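Local coordinates for uncharacterized ATP-binding protein MJECL15 (Methanocaldococcus jannaschii, PDB 3H92) that is of unknown function but probably binds ATP, the deposited fragment being its C-terminal domain, related to helix-turn-helix folds, at residues 30-33 / 34-37. Residues are numbered along the deposited sequence; the frame is centred on the assembly and turned at random.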
loop_
_atom_site.group_PDB
_atom_site.type_symbol
_atom_site.label_atom_id
_atom_site.label_comp_id
_atom_site.label_asym_id
_atom_site.label_seq_id
_atom_site.Cartn_x
_atom_site.Cartn_y
_atom_site.Cartn_z
ATOM N N GLY A 30 0.375 -11.994 -11.269
ATOM C CA GLY A 30 -0.874 -12.017 -10.500
ATOM C C GLY A 30 -1.445 -10.677 -10.051
ATOM O O GLY A 30 -2.652 -10.592 -9.767
ATOM N N ILE A 31 -0.606 -9.640 -9.962
ATOM C CA ILE A 31 -1.016 -8.344 -9.423
ATOM C C ILE A 31 -0.850 -7.294 -10.504
ATOM O O ILE A 31 0.249 -7.118 -11.022
ATOM C CB ILE A 31 -0.147 -7.944 -8.213
ATOM C CG1 ILE A 31 0.142 -9.134 -7.298
ATOM C CG2 ILE A 31 -0.826 -6.905 -7.394
ATOM C CD1 ILE A 31 -0.955 -9.430 -6.325
ATOM N N ASN A 32 -1.937 -6.601 -10.856
ATOM C CA ASN A 32 -1.827 -5.494 -11.775
ATOM C C ASN A 32 -1.277 -4.319 -11.015
ATOM O O ASN A 32 -1.865 -3.835 -10.057
ATOM C CB ASN A 32 -3.153 -5.069 -12.484
ATOM C CG ASN A 32 -2.961 -3.783 -13.403
ATOM O OD1 ASN A 32 -2.092 -3.761 -14.292
ATOM N ND2 ASN A 32 -3.771 -2.729 -13.172
ATOM N N TYR A 33 -0.125 -3.900 -11.486
ATOM C CA TYR A 33 0.472 -2.654 -11.116
ATOM C C TYR A 33 -0.463 -1.436 -11.059
ATOM O O TYR A 33 -0.486 -0.665 -10.093
ATOM C CB TYR A 33 1.571 -2.375 -12.118
ATOM C CG TYR A 33 2.290 -1.095 -11.844
ATOM C CD1 TYR A 33 1.808 0.110 -12.335
ATOM C CD2 TYR A 33 3.451 -1.085 -11.083
ATOM C CE1 TYR A 33 2.491 1.303 -12.081
ATOM C CE2 TYR A 33 4.134 0.080 -10.835
ATOM C CZ TYR A 33 3.650 1.274 -11.332
ATOM O OH TYR A 33 4.331 2.446 -11.084
ATOM N N ASP A 34 -1.203 -1.232 -12.122
ATOM C CA ASP A 34 -2.024 -0.036 -12.230
ATOM C C ASP A 34 -3.184 -0.012 -11.178
ATOM O O ASP A 34 -3.598 1.064 -10.745
ATOM C CB ASP A 34 -2.497 0.149 -13.713
ATOM C CG ASP A 34 -1.556 1.106 -14.553
ATOM O OD1 ASP A 34 -0.681 1.803 -13.934
ATOM O OD2 ASP A 34 -1.754 1.192 -15.818
ATOM N N GLU A 35 -3.640 -1.200 -10.770
ATOM C CA GLU A 35 -4.649 -1.410 -9.716
ATOM C C GLU A 35 -4.051 -1.284 -8.336
ATOM O O GLU A 35 -4.728 -0.844 -7.417
ATOM C CB GLU A 35 -5.186 -2.829 -9.751
ATOM C CG GLU A 35 -6.192 -3.167 -10.808
ATOM C CD GLU A 35 -6.617 -4.654 -10.685
ATOM O OE1 GLU A 35 -5.764 -5.566 -10.974
ATOM O OE2 GLU A 35 -7.802 -4.910 -10.296
ATOM N N VAL A 36 -2.810 -1.747 -8.184
ATOM C CA VAL A 36 -2.044 -1.442 -6.988
ATOM C C VAL A 36 -1.881 0.060 -6.839
ATOM O O VAL A 36 -2.166 0.552 -5.756
ATOM C CB VAL A 36 -0.690 -2.198 -6.933
ATOM C CG1 VAL A 36 0.192 -1.681 -5.794
ATOM C CG2 VAL A 36 -0.955 -3.685 -6.780
ATOM N N LEU A 37 -1.511 0.793 -7.903
ATOM C CA LEU A 37 -1.377 2.277 -7.792
ATOM C C LEU A 37 -2.666 2.877 -7.360
ATOM O O LEU A 37 -2.678 3.751 -6.492
ATOM C CB LEU A 37 -0.985 3.026 -9.072
ATOM C CG LEU A 37 0.451 3.183 -9.569
ATOM C CD1 LEU A 37 0.482 4.149 -10.807
ATOM C CD2 LEU A 37 1.455 3.599 -8.463
#
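Asn32 and Tyr33 each accept a backbone hydrogen bond from the opening turn of helix 33-45. Val36 N donates to Asn32 O at 3.0 Å with an N-H...O angle of 164°, and Leu37 N to Tyr33 O at 2.8 Å. A weak third bond, Glu35 N to Asn32 O, is bent to 125°, so Asn32 O receives two amides of the first turn.

Asn32 holds the N-cap position, where its side chain turns back over the helix start. With CG anti to the backbone N (chi1 176°), the amide group lies beside the amide nitrogens of Asp34 and Glu35, placement consistent with N-capping. Glu35 returns toward the cap residue, its OE1 standing 3.1 Å from Asn32 CB, and also touches Lys55 and Ile58.

Among apolar contacts, Ile31 CG2 meets Val36 CG2 at 3.3 Å, tighter than usual for two methyl groups. Both side chains also pack on Val24 of helix 8-27, joining the loop and the new helix to the preceding one. Across one helical turn, Tyr33 CE1 lies 3.7 Å from Leu37 CD1, while the carboxylate atom Asp34 OD1 sits in the ring plane at the tyrosine edge, 3.4 Å from CD1 of Tyr33.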